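Putative secreted protein (Streptomyces coelicolor A3, PDB 2QF9) is of unknown function but belongs to the DUF305 family, is probably secreted and folds as a ferritin-like bundle of four long helices. Local coordinates at residues T34-V39 with Q111-Y116; M16-Q21 with P93-D98; S7-F12 with R137-V142; P73-M78 with G127-K132; Y115-M120 with D163-R168. One frame throughout, in Å; residues are numbered along the deposited sequence. Where two conformers were deposited one is given.

Contact 1. Residues T34-V39 with Q111-Y116. With EDO (1,2-ethanediol), chain D.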
# COMPACT_ATOMS: atom_id res chain seq x y z
N THR A 34 -7.32 -2.82 18.84
CA THR A 34 -8.63 -2.31 19.20
C THR A 34 -9.73 -2.80 18.27
O THR A 34 -9.46 -3.13 17.10
CB THR A 34 -8.64 -0.76 19.29
OG1 THR A 34 -9.92 -0.32 19.77
CG2 THR A 34 -8.32 -0.11 17.91
N ASP A 35 -10.96 -2.82 18.79
CA ASP A 35 -12.15 -3.10 17.97
C ASP A 35 -12.84 -1.82 17.51
O ASP A 35 -13.84 -1.87 16.80
CB ASP A 35 -13.16 -3.99 18.72
CG ASP A 35 -12.68 -5.42 18.88
OD1 ASP A 35 -12.00 -5.94 17.97
OD2 ASP A 35 -13.00 -6.02 19.93
N ASP A 36 -12.30 -0.66 17.90
CA ASP A 36 -12.98 0.61 17.64
C ASP A 36 -13.11 0.91 16.14
O ASP A 36 -12.11 1.02 15.44
CB ASP A 36 -12.26 1.76 18.31
CG ASP A 36 -13.00 3.05 18.14
OD1 ASP A 36 -14.09 3.20 18.74
OD2 ASP A 36 -12.51 3.92 17.37
N GLU A 37 -14.35 1.08 15.67
CA GLU A 37 -14.60 1.24 14.23
C GLU A 37 -14.01 2.54 13.63
O GLU A 37 -13.43 2.52 12.54
CB GLU A 37 -16.09 1.09 13.91
CG GLU A 37 -16.61 -0.34 14.07
CD GLU A 37 -18.13 -0.42 14.25
OE1 GLU A 37 -18.79 -0.93 13.33
OE2 GLU A 37 -18.66 -0.01 15.31
N GLU A 38 -14.16 3.65 14.34
CA GLU A 38 -13.67 4.96 13.86
C GLU A 38 -12.17 4.97 13.69
O GLU A 38 -11.65 5.37 12.63
CB GLU A 38 -14.04 6.06 14.85
CG GLU A 38 -15.42 6.60 14.70
CD GLU A 38 -15.64 7.71 15.67
OE1 GLU A 38 -15.37 7.51 16.88
OE2 GLU A 38 -16.05 8.80 15.22
N VAL A 39 -11.47 4.51 14.72
CA VAL A 39 -9.99 4.47 14.66
C VAL A 39 -9.52 3.40 13.67
O VAL A 39 -8.60 3.65 12.88
CB VAL A 39 -9.37 4.29 16.07
CG1 VAL A 39 -7.87 4.00 15.99
CG2 VAL A 39 -9.64 5.54 16.90
N GLN A 111 -6.80 2.86 25.15
CA GLN A 111 -5.43 3.31 25.39
C GLN A 111 -4.59 3.21 24.10
O GLN A 111 -3.81 4.13 23.79
CB GLN A 111 -4.76 2.52 26.51
CG GLN A 111 -5.25 2.84 27.91
CD GLN A 111 -4.37 2.21 28.99
OE1 GLN A 111 -3.41 1.49 28.68
NE2 GLN A 111 -4.69 2.48 30.25
N ALA A 112 -4.77 2.12 23.35
CA ALA A 112 -4.11 1.98 22.04
C ALA A 112 -4.61 3.03 21.04
O ALA A 112 -3.81 3.61 20.29
CB ALA A 112 -4.30 0.56 21.49
N GLU A 113 -5.92 3.28 21.03
CA GLU A 113 -6.49 4.30 20.15
C GLU A 113 -5.85 5.67 20.43
O GLU A 113 -5.38 6.36 19.51
CB GLU A 113 -8.01 4.40 20.36
CG GLU A 113 -8.77 3.15 19.92
CD GLU A 113 -10.11 3.03 20.62
OE1 GLU A 113 -10.78 4.07 20.76
OE2 GLU A 113 -10.48 1.91 21.02
N VAL A 114 -5.83 6.05 21.71
CA VAL A 114 -5.28 7.36 22.10
C VAL A 114 -3.81 7.46 21.70
O VAL A 114 -3.38 8.46 21.12
CB VAL A 114 -5.48 7.57 23.62
CG1 VAL A 114 -4.61 8.72 24.15
CG2 VAL A 114 -6.98 7.82 23.90
N TYR A 115 -3.06 6.42 22.00
CA TYR A 115 -1.61 6.45 21.75
C TYR A 115 -1.32 6.54 20.25
O TYR A 115 -0.46 7.31 19.84
CB TYR A 115 -0.92 5.25 22.38
CG TYR A 115 0.58 5.48 22.55
CD1 TYR A 115 1.04 6.47 23.42
CD2 TYR A 115 1.51 4.72 21.85
CE1 TYR A 115 2.41 6.69 23.59
CE2 TYR A 115 2.87 4.94 22.01
CZ TYR A 115 3.32 5.92 22.88
OH TYR A 115 4.67 6.17 23.05
N TYR A 116 -2.09 5.80 19.46
CA TYR A 116 -2.01 5.85 17.99
C TYR A 116 -2.33 7.26 17.48
O TYR A 116 -1.60 7.81 16.65
CB TYR A 116 -3.01 4.85 17.40
CG TYR A 116 -3.17 4.95 15.91
CD1 TYR A 116 -2.19 4.44 15.04
CD2 TYR A 116 -4.29 5.60 15.35
CE1 TYR A 116 -2.34 4.54 13.66
CE2 TYR A 116 -4.45 5.71 13.98
CZ TYR A 116 -3.47 5.18 13.13
OH TYR A 116 -3.63 5.27 11.77
C1 EDO D . -17.40 2.33 17.80
O1 EDO D . -16.83 1.13 17.22
C2 EDO D . -17.20 3.57 16.92
O2 EDO D . -15.80 3.75 16.63
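Thr-34 and Glu-113 meet through one short hydrogen bond at an end of the four-helix bundle, where the turn after helix 8-31 is tied to helix 109-137. Thr-34 OG1 donates to Glu-113 OE2 at 2.6 Å, coming to the anti side of the carboxylate and 28° out of its plane. The same hydroxyl accepts from Asp-36 N at 3.0 Å, which closes an ST turn. A chi1 of -175° sets OG1 opposite the threonine nitrogen, where it can serve both partners. Next to this bond, Asp-36 CB lies 3.2 Å from Glu-113 OE2, and the two carboxylates stack with planes 15° apart. Their nearest oxygens, Asp-36 OD2 and Glu-113 OE1, are 3.8 Å from each other. Two acids so close would be expected to repel, but Arg-168 makes a salt bridge to each of them, and a further one to Glu-38, which probably offsets the cost. Beside the charged groups the contact turns apolar: Val-39 lays CG2 on the aliphatic part of Glu-113, while its CG1 comes obliquely to the ring of Tyr-116, 4.0 Å from CD2. The hydroxyl of that tyrosine is held by Ser-27. Asp-36 is itself fixed by the helix start: it is the N-cap of helix 37-63, its OD2 accepting from Val-39 N at 2.9 Å. An ethanediol, probably from the crystallisation liquor, serves the other amides of this helix start: its O1 accepts from Glu-37 N, and its O2 donates to Asp-36 OD1 while accepting from Glu-38 N at 2.8 Å.

Contact 2. Residues M16-Q21 with P93-D98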
# COMPACT_ATOMS: atom_id res chain seq x y z
N MSE A 16 10.23 10.77 2.18
CA MSE A 16 8.81 10.63 2.45
C MSE A 16 8.38 9.17 2.30
O MSE A 16 7.44 8.73 2.98
CB MSE A 16 7.97 11.60 1.59
CG MSE A 16 6.53 11.66 2.00
SE MSE A 16 6.25 12.28 3.86
CE MSE A 16 6.13 14.13 3.43
N SER A 17 9.05 8.39 1.44
CA SER A 17 8.71 6.95 1.35
C SER A 17 8.97 6.22 2.68
O SER A 17 8.13 5.41 3.13
CB SER A 17 9.46 6.28 0.20
OG SER A 17 8.89 6.72 -1.03
N VAL A 18 10.11 6.49 3.31
CA VAL A 18 10.41 5.92 4.63
C VAL A 18 9.40 6.41 5.68
O VAL A 18 8.95 5.64 6.52
CB VAL A 18 11.87 6.23 5.05
CG1 VAL A 18 12.14 5.75 6.47
CG2 VAL A 18 12.87 5.59 4.07
N HIS A 19 9.04 7.69 5.62
CA HIS A 19 8.08 8.27 6.57
C HIS A 19 6.71 7.58 6.44
O HIS A 19 6.12 7.12 7.44
CB HIS A 19 7.95 9.76 6.29
CG HIS A 19 7.52 10.59 7.47
ND1 HIS A 19 6.21 10.94 7.69
CD2 HIS A 19 8.24 11.19 8.45
CE1 HIS A 19 6.13 11.72 8.76
NE2 HIS A 19 7.35 11.88 9.25
N HIS A 20 6.25 7.46 5.19
CA HIS A 20 4.99 6.78 4.87
C HIS A 20 4.99 5.33 5.37
O HIS A 20 4.00 4.86 5.97
CB HIS A 20 4.75 6.81 3.36
CG HIS A 20 4.06 8.05 2.88
ND1 HIS A 20 4.14 9.27 3.52
CD2 HIS A 20 3.26 8.25 1.80
CE1 HIS A 20 3.40 10.16 2.88
NE2 HIS A 20 2.87 9.57 1.83
N GLN A 21 6.10 4.63 5.13
CA GLN A 21 6.24 3.25 5.59
C GLN A 21 5.90 3.09 7.08
O GLN A 21 5.21 2.14 7.48
CB GLN A 21 7.67 2.76 5.34
CG GLN A 21 7.90 1.32 5.72
CD GLN A 21 9.31 0.87 5.37
OE1 GLN A 21 10.30 1.39 5.91
NE2 GLN A 21 9.40 -0.11 4.47
N PRO A 93 11.52 14.59 10.94
CA PRO A 93 10.41 15.23 11.65
C PRO A 93 9.19 14.30 11.82
O PRO A 93 8.72 13.71 10.85
CB PRO A 93 10.07 16.43 10.75
CG PRO A 93 11.35 16.77 10.06
CD PRO A 93 12.09 15.47 9.88
N GLY A 94 8.71 14.16 13.06
CA GLY A 94 7.48 13.41 13.34
C GLY A 94 7.60 11.89 13.38
O GLY A 94 6.63 11.21 13.73
N MSE A 95 8.78 11.36 13.01
CA MSE A 95 9.00 9.91 13.07
C MSE A 95 8.86 9.40 14.50
O MSE A 95 9.36 10.04 15.45
CB MSE A 95 10.39 9.50 12.56
CG MSE A 95 10.60 9.65 11.09
SE MSE A 95 9.55 8.31 10.14
CE MSE A 95 10.45 6.67 10.52
N ALA A 96 8.17 8.28 14.67
CA ALA A 96 8.06 7.64 15.99
C ALA A 96 9.35 6.88 16.31
O ALA A 96 10.02 6.34 15.43
CB ALA A 96 6.84 6.70 16.05
N THR A 97 9.72 6.86 17.59
CA THR A 97 10.90 6.08 17.99
C THR A 97 10.55 4.58 18.06
O THR A 97 9.38 4.19 18.17
CB THR A 97 11.39 6.50 19.38
OG1 THR A 97 10.43 6.06 20.36
CG2 THR A 97 11.56 8.02 19.43
N ASP A 98 11.59 3.74 18.02
CA ASP A 98 11.39 2.31 18.20
C ASP A 98 10.62 2.00 19.48
O ASP A 98 9.78 1.10 19.49
CB ASP A 98 12.73 1.56 18.18
CG ASP A 98 13.39 1.58 16.81
OD1 ASP A 98 12.68 1.67 15.79
OD2 ASP A 98 14.64 1.53 16.76
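The imidazole of His-19 turns an edge to the carbonyl of Pro-93, while the selenium of Met-95 sits obliquely beside the same ring, 43° off its normal. The ring of His-123, from helix 109-137, also meets this imidazole, and Met-130 of that helix touches it as well. The contact thus fastens the loop before helix 98-106 onto helix 8-31, on the outside of the four-helix bundle. Its polar link is the bond from His-19 NE2 to Pro-93 O, 2.8 Å long and bent to 147° at the hydrogen. The donor approaches nearly in line with the carbonyl bond, and the oxygen lies close to the imidazole plane, so the bond limits how far the ring can rotate. A chi1 of -155° carries the imidazole out from the helix to the loop. A phenylalanine here would probably leave Pro-93 O without its donor and let this part of the loop shift. Gly-94 follows with phi positive, where a residue with a CB fits less easily, and its carbonyl carbon comes 4.1 Å from His-19 NE2. Met-95, present as selenomethionine, bends at both chi2 and chi3, which folds its end back along His-19 in the opposite direction. Selenium thereby comes 3.6 Å from His-19 CD2 and 4.3 Å from the ring centroid, the selenium counterpart of a Met-aromatic contact. Farther along the loop, Ala-96 N is bonded to Gln-22 of helix 8-31. At the margin, the methyl CE of Met-95 reaches CG1 of Val-18 at 4.5 Å.

Contact 3. Residues S7-F12 with R137-V142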
# COMPACT_ATOMS: atom_id res chain seq x y z
N SER A 7 18.83 15.81 -5.87
CA SER A 7 17.79 16.80 -6.08
C SER A 7 16.78 16.75 -4.93
O SER A 7 16.72 15.76 -4.17
CB SER A 7 17.08 16.59 -7.42
OG SER A 7 16.32 15.39 -7.40
N ALA A 8 16.01 17.82 -4.80
CA ALA A 8 14.84 17.85 -3.91
C ALA A 8 13.83 16.75 -4.30
O ALA A 8 13.24 16.11 -3.44
CB ALA A 8 14.18 19.22 -3.99
N ASP A 9 13.62 16.58 -5.60
CA ASP A 9 12.68 15.56 -6.08
C ASP A 9 13.09 14.18 -5.59
O ASP A 9 12.26 13.43 -5.06
CB ASP A 9 12.58 15.62 -7.59
CG ASP A 9 12.15 17.00 -8.08
OD1 ASP A 9 11.00 17.37 -7.86
OD2 ASP A 9 12.99 17.70 -8.68
N ALA A 10 14.37 13.84 -5.74
CA ALA A 10 14.84 12.52 -5.31
C ALA A 10 14.80 12.39 -3.79
O ALA A 10 14.36 11.37 -3.27
CB ALA A 10 16.24 12.22 -5.85
N GLY A 11 15.30 13.41 -3.09
CA GLY A 11 15.40 13.35 -1.63
C GLY A 11 14.03 13.26 -0.98
O GLY A 11 13.84 12.47 -0.05
N PHE A 12 13.07 14.04 -1.47
CA PHE A 12 11.72 13.98 -0.92
C PHE A 12 11.11 12.60 -1.15
O PHE A 12 10.53 12.02 -0.24
CB PHE A 12 10.82 15.09 -1.46
CG PHE A 12 9.40 15.01 -0.95
CD1 PHE A 12 9.07 15.45 0.33
CD2 PHE A 12 8.40 14.47 -1.77
CE1 PHE A 12 7.73 15.38 0.78
CE2 PHE A 12 7.07 14.37 -1.34
CZ PHE A 12 6.73 14.83 -0.06
N ARG A 137 10.72 23.30 -3.01
CA ARG A 137 11.99 22.94 -3.63
C ARG A 137 11.90 21.95 -4.81
O ARG A 137 12.76 21.96 -5.70
CB ARG A 137 12.96 22.36 -2.59
CG ARG A 137 13.39 23.32 -1.48
CD ARG A 137 14.26 22.59 -0.48
NE ARG A 137 14.77 23.48 0.56
CZ ARG A 137 15.97 24.08 0.52
NH1 ARG A 137 16.78 23.90 -0.51
NH2 ARG A 137 16.35 24.87 1.52
N CYS A 138 10.89 21.08 -4.80
CA CYS A 138 10.70 20.13 -5.90
C CYS A 138 10.47 20.83 -7.24
O CYS A 138 9.92 21.95 -7.29
CB CYS A 138 9.54 19.18 -5.61
SG CYS A 138 9.92 17.99 -4.28
N THR A 139 10.87 20.15 -8.30
CA THR A 139 10.74 20.66 -9.67
C THR A 139 9.81 19.82 -10.56
O THR A 139 9.32 20.29 -11.59
CB THR A 139 12.14 20.81 -10.36
OG1 THR A 139 12.67 19.51 -10.65
CG2 THR A 139 13.12 21.56 -9.48
N VAL A 140 9.57 18.57 -10.17
CA VAL A 140 8.69 17.67 -10.92
C VAL A 140 7.22 17.94 -10.56
O VAL A 140 6.82 17.84 -9.39
CB VAL A 140 9.05 16.17 -10.68
CG1 VAL A 140 8.04 15.27 -11.35
CG2 VAL A 140 10.46 15.86 -11.17
N GLY A 141 6.44 18.29 -11.57
CA GLY A 141 5.07 18.77 -11.37
C GLY A 141 4.20 17.81 -10.58
O GLY A 141 3.55 18.22 -9.61
N VAL A 142 4.20 16.53 -10.97
CA VAL A 142 3.34 15.55 -10.30
C VAL A 142 3.74 15.37 -8.82
O VAL A 142 2.89 15.15 -7.97
CB VAL A 142 3.29 14.20 -11.08
CG1 VAL A 142 4.67 13.55 -11.18
CG2 VAL A 142 2.27 13.27 -10.49
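With CG set opposite its carbonyl carbon (chi1 -57°), Asp-9 swings its carboxylate onto the backbone of Thr-139 and Val-140. Thr-139 answers with OG1 held between its own backbone nitrogen and carbonyl carbon, which brings the hydroxyl to Asp-9 OD2 at 2.7 Å, on the syn side. Asp-9 OD1 takes two amides: Thr-139 N at 2.8 Å, through the syn lone pair, and Val-140 N at 3.0 Å, from 41° above the carboxylate plane. A weak fourth bond runs from Thr-139 N to OD2. These grips hold the buried acid in place, although the nearby carboxylate of Glu-143 would be expected to repel it if both are ionised. A leucine in its place would probably leave both amides and the threonine hydroxyl without their acceptor. On the flank, Ala-8 CB packs against Arg-137 CB at 3.6 Å. Cys-138 SG, in a disulfide with Cys-134, lies 4.1 Å from Phe-12 CB and obliquely off the phenylalanine ring, 5.2 Å from its centroid, a sulfur-aromatic contact. Val-140 also packs on Leu-63 of the second subunit, placing this corner at the subunit interface. Ser-7 caps the start of helix 8-31, and Val-140 is the residue just before helix 141-167. An acid from one helix start thus binds the backbone of the short turn joining helices 109-137 and 141-167, closing an end of the four-helix bundle.

Contact 4. Residues P73-M78 with G127-K132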
# COMPACT_ATOMS: atom_id res chain seq x y z
N PRO A 73 22.36 11.86 4.82
CA PRO A 73 21.37 11.89 5.89
C PRO A 73 20.01 12.37 5.37
O PRO A 73 19.96 13.22 4.47
CB PRO A 73 21.96 12.92 6.87
CG PRO A 73 23.41 12.88 6.62
CD PRO A 73 23.57 12.62 5.16
N PRO A 74 18.91 11.81 5.91
CA PRO A 74 17.58 12.33 5.62
C PRO A 74 17.53 13.84 5.80
O PRO A 74 18.19 14.38 6.70
CB PRO A 74 16.70 11.64 6.66
CG PRO A 74 17.39 10.34 6.91
CD PRO A 74 18.87 10.65 6.82
N MSE A 75 16.78 14.49 4.92
CA MSE A 75 16.48 15.93 4.98
C MSE A 75 17.65 16.79 4.48
O MSE A 75 17.58 18.02 4.54
CB MSE A 75 16.05 16.34 6.40
CG MSE A 75 14.91 15.48 6.94
SE MSE A 75 13.32 15.79 5.85
CE MSE A 75 12.79 17.43 6.76
N THR A 76 18.71 16.16 3.98
CA THR A 76 19.84 16.92 3.40
C THR A 76 19.34 17.85 2.29
O THR A 76 19.78 19.00 2.17
CB THR A 76 20.98 16.00 2.92
OG1 THR A 76 21.53 15.31 4.05
CG2 THR A 76 22.11 16.81 2.25
N TRP A 77 18.38 17.35 1.50
CA TRP A 77 17.78 18.08 0.38
C TRP A 77 17.02 19.34 0.83
O TRP A 77 16.75 20.24 0.02
CB TRP A 77 16.87 17.15 -0.44
CG TRP A 77 15.68 16.65 0.36
CD1 TRP A 77 15.64 15.55 1.17
CD2 TRP A 77 14.38 17.27 0.45
NE1 TRP A 77 14.39 15.43 1.74
CE2 TRP A 77 13.60 16.47 1.32
CE3 TRP A 77 13.80 18.41 -0.13
CZ2 TRP A 77 12.26 16.78 1.64
CZ3 TRP A 77 12.46 18.72 0.18
CH2 TRP A 77 11.71 17.90 1.05
N MSE A 78 16.66 19.39 2.11
CA MSE A 78 16.08 20.59 2.72
C MSE A 78 17.10 21.46 3.47
O MSE A 78 16.73 22.45 4.10
CB MSE A 78 14.95 20.20 3.67
CG MSE A 78 13.61 20.21 2.99
SE MSE A 78 12.20 19.67 4.22
CE MSE A 78 11.76 21.39 4.99
N GLY A 127 5.33 15.28 8.69
CA GLY A 127 5.00 15.07 7.27
C GLY A 127 4.65 16.35 6.54
O GLY A 127 5.12 16.59 5.41
N VAL A 128 3.84 17.19 7.18
CA VAL A 128 3.43 18.48 6.61
C VAL A 128 4.67 19.37 6.40
O VAL A 128 4.82 19.98 5.33
CB VAL A 128 2.36 19.18 7.50
CG1 VAL A 128 2.23 20.66 7.16
CG2 VAL A 128 1.01 18.47 7.38
N HIS A 129 5.54 19.41 7.40
CA HIS A 129 6.80 20.13 7.32
C HIS A 129 7.63 19.70 6.10
O HIS A 129 8.10 20.53 5.32
CB HIS A 129 7.59 19.94 8.61
CG HIS A 129 8.92 20.62 8.60
ND1 HIS A 129 9.05 21.99 8.72
CD2 HIS A 129 10.17 20.13 8.48
CE1 HIS A 129 10.33 22.31 8.68
NE2 HIS A 129 11.04 21.20 8.54
N MSE A 130 7.78 18.39 5.93
CA MSE A 130 8.51 17.83 4.80
C MSE A 130 7.83 18.10 3.46
O MSE A 130 8.50 18.45 2.48
CB MSE A 130 8.70 16.32 5.00
CG MSE A 130 9.50 15.96 6.22
SE MSE A 130 9.28 14.06 6.65
CE MSE A 130 10.06 13.24 5.05
N ALA A 131 6.51 17.93 3.41
CA ALA A 131 5.75 18.17 2.18
C ALA A 131 5.86 19.64 1.74
O ALA A 131 6.03 19.95 0.54
CB ALA A 131 4.31 17.79 2.37
N LYS A 132 5.77 20.54 2.72
CA LYS A 132 5.98 21.96 2.49
C LYS A 132 7.34 22.22 1.87
O LYS A 132 7.46 23.08 0.97
CB LYS A 132 5.79 22.77 3.78
CG LYS A 132 4.35 23.00 4.16
CD LYS A 132 4.27 23.79 5.47
CE LYS A 132 2.83 24.10 5.86
NZ LYS A 132 2.80 24.75 7.24
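Met-75 and Met-130 cross at about a right angle, the methyl CE of Met-75, brought round by bends at chi2 (-65°) and chi3 (-82°), resting on CG of Met-130 at 3.6 Å. The same methyl lies at the edge of the His-129 ring, 4.1 Å from CD2. Met-78 reaches this imidazole more obliquely: its CE comes 3.6 Å from His-129 NE2, and its selenium is 5.2 Å from the ring centroid, 38° off the normal. All three methionines are present as selenomethionine. With no hydrogen bond between the two segments, they seat the loop after helix 37-63 against helix 109-137 of the four-helix bundle. The loop gets its shape from a type II turn, Pro-73 to Thr-76, in which Pro-73 O accepts both Thr-76 N and Thr-76 OG1, the latter at 2.6 Å, both from one side of the carbonyl plane. Met-75 occupies the turn's positive-phi position, and a short 3-10 segment follows. Trp-77 points the edge of its indole across the contact, CH2 lying 3.6 Å from Met-130 O and near the ring plane. Met-78 CG lies over the rim of one indole face, 3.4 Å above the plane. Asp-15, from helix 8-31, binds Trp-77 NE1 and Met-75 N through one oxygen, OD2.

Contact 5. Residues Y115-M120 with D163-R168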
# COMPACT_ATOMS: atom_id res chain seq x y z
N TYR A 115 -3.06 6.42 22.00
CA TYR A 115 -1.61 6.45 21.75
C TYR A 115 -1.32 6.54 20.25
O TYR A 115 -0.46 7.31 19.84
CB TYR A 115 -0.92 5.25 22.38
CG TYR A 115 0.58 5.48 22.55
CD1 TYR A 115 1.04 6.47 23.42
CD2 TYR A 115 1.51 4.72 21.85
CE1 TYR A 115 2.41 6.69 23.59
CE2 TYR A 115 2.87 4.94 22.01
CZ TYR A 115 3.32 5.92 22.88
OH TYR A 115 4.67 6.17 23.05
N TYR A 116 -2.09 5.80 19.46
CA TYR A 116 -2.01 5.85 17.99
C TYR A 116 -2.33 7.26 17.48
O TYR A 116 -1.60 7.81 16.65
CB TYR A 116 -3.01 4.85 17.40
CG TYR A 116 -3.17 4.95 15.91
CD1 TYR A 116 -2.19 4.44 15.04
CD2 TYR A 116 -4.29 5.60 15.35
CE1 TYR A 116 -2.34 4.54 13.66
CE2 TYR A 116 -4.45 5.71 13.98
CZ TYR A 116 -3.47 5.18 13.13
OH TYR A 116 -3.63 5.27 11.77
N LEU A 117 -3.43 7.83 17.97
CA LEU A 117 -3.82 9.18 17.58
C LEU A 117 -2.76 10.22 17.94
O LEU A 117 -2.52 11.15 17.19
CB LEU A 117 -5.18 9.53 18.16
CG LEU A 117 -6.35 8.72 17.58
CD1 LEU A 117 -7.54 8.85 18.51
CD2 LEU A 117 -6.70 9.15 16.14
N GLN A 118 -2.12 10.05 19.10
CA GLN A 118 -1.05 10.97 19.52
C GLN A 118 0.18 10.83 18.63
O GLN A 118 0.72 11.84 18.14
CB GLN A 118 -0.69 10.71 20.97
CG GLN A 118 -1.77 11.21 21.93
CD GLN A 118 -1.54 10.71 23.36
OE1 GLN A 118 -0.91 9.69 23.57
NE2 GLN A 118 -2.08 11.44 24.33
N LEU A 119 0.62 9.59 18.41
CA LEU A 119 1.76 9.33 17.53
C LEU A 119 1.50 9.81 16.10
O LEU A 119 2.37 10.42 15.48
CB LEU A 119 2.12 7.86 17.49
CG LEU A 119 2.71 7.22 18.75
CD1 LEU A 119 2.90 5.72 18.53
CD2 LEU A 119 4.05 7.89 19.18
N MSE A 120 0.30 9.56 15.58
CA MSE A 120 0.01 9.91 14.20
C MSE A 120 -0.13 11.43 14.05
O MSE A 120 0.21 11.99 13.01
CB MSE A 120 -1.23 9.16 13.70
CG MSE A 120 -1.47 9.30 12.21
SE MSE A 120 -0.04 8.53 11.09
CE MSE A 120 -0.61 6.66 11.15
N ASP A 163 -10.36 15.84 17.42
CA ASP A 163 -11.72 15.49 17.87
C ASP A 163 -11.79 14.06 18.40
O ASP A 163 -12.38 13.83 19.45
CB ASP A 163 -12.73 15.67 16.72
CG ASP A 163 -13.09 17.13 16.47
OD1 ASP A 163 -12.78 17.99 17.31
OD2 ASP A 163 -13.70 17.39 15.41
N LEU A 164 -11.19 13.09 17.68
CA LEU A 164 -11.19 11.69 18.15
C LEU A 164 -10.50 11.58 19.53
O LEU A 164 -10.98 10.86 20.42
CB LEU A 164 -10.54 10.75 17.11
CG LEU A 164 -11.32 10.60 15.80
CD1 LEU A 164 -10.53 9.77 14.82
CD2 LEU A 164 -12.74 9.98 15.97
N LEU A 165 -9.40 12.31 19.72
CA LEU A 165 -8.70 12.35 21.01
C LEU A 165 -9.60 12.89 22.13
O LEU A 165 -9.76 12.25 23.18
CB LEU A 165 -7.40 13.16 20.92
CG LEU A 165 -6.21 12.41 20.30
CD1 LEU A 165 -5.19 13.42 19.78
CD2 LEU A 165 -5.56 11.38 21.27
N ALA A 166 -10.17 14.08 21.90
CA ALA A 166 -11.06 14.68 22.91
C ALA A 166 -12.22 13.73 23.28
O ALA A 166 -12.54 13.53 24.47
CB ALA A 166 -11.59 16.00 22.43
N GLU A 167 -12.81 13.12 22.27
CA GLU A 167 -13.93 12.19 22.50
C GLU A 167 -13.52 10.96 23.31
O GLU A 167 -14.36 10.32 23.96
CB GLU A 167 -14.59 11.82 21.16
CG GLU A 167 -15.47 12.97 20.66
CD GLU A 167 -15.98 12.84 19.23
OE1 GLU A 167 -15.63 11.88 18.50
OE2 GLU A 167 -16.76 13.73 18.83
N ARG A 168 -12.21 10.65 23.29
CA ARG A 168 -11.64 9.55 24.07
C ARG A 168 -11.01 10.03 25.39
O ARG A 168 -10.30 9.29 26.05
CB ARG A 168 -10.66 8.74 23.21
CG ARG A 168 -11.37 7.79 22.24
CD ARG A 168 -10.56 7.47 20.96
NE ARG A 168 -11.41 6.76 20.01
CZ ARG A 168 -12.36 7.32 19.25
NH1 ARG A 168 -12.63 8.62 19.31
NH2 ARG A 168 -13.10 6.56 18.44
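Two neighbouring antiparallel helices of the four-helix bundle, 109-137 and 141-167, meet here through Leu-117, Leu-164 and Leu-165. Over these short segments the axes come within 9.9 Å and run at 149° to each other, a roughly antiparallel pairing. Leu-117 points at the other helix and is gripped at two levels. Near its root, CB meets Leu-165 CD2 at 3.6 Å; at its end, a chi1 of -67° turns CG away from the carbonyl carbon and sends CD1 onto Leu-164 CB at 3.8 Å, and those two leucine side chains cross at about a right angle. Leu-42 of helix 37-63 also packs on Leu-117, so the residue belongs to the buried core. Leu-165 CD2 serves two neighbours, since it also touches Gln-118 CG at 3.9 Å. Thus the glutamine gives its aliphatic part to the interface and sends NE2 on to the backbone oxygen of Lys-171, in the tail. Arg-168, the first residue to leave helix 141-167, draws the methylene CD over Leu-117 CD1 at 4.1 Å. Its guanidinium is shared: NE bridges to Glu-113, whereas NH1 turns back within its own segment and, with the acceptor near the guanidinium plane, donates to Leu-164 O at 3.0 Å.

Contacts 1 and 5 are buried neighbours, their centres about 8 Å apart; they share Tyr-115, Tyr-116 and helix 109-137, and Arg-168 bonds across from one to the other. Charge dominates the first, leucine packing the second. Contact 3, partly buried and at the subunit interface, lies at the far end of the bundle, its centre about 35 Å from that of contact 1; there an acid on a helix binds the turn facing it through two amides and a hydroxyl, whereas contact 1 adds an arginine. Between the ends, contacts 2 and 4 bind the long loop to the helix faces with selenomethionines and histidines. They touch through His-19 and Met-130, contact 2 at the surface and contact 4 partly buried.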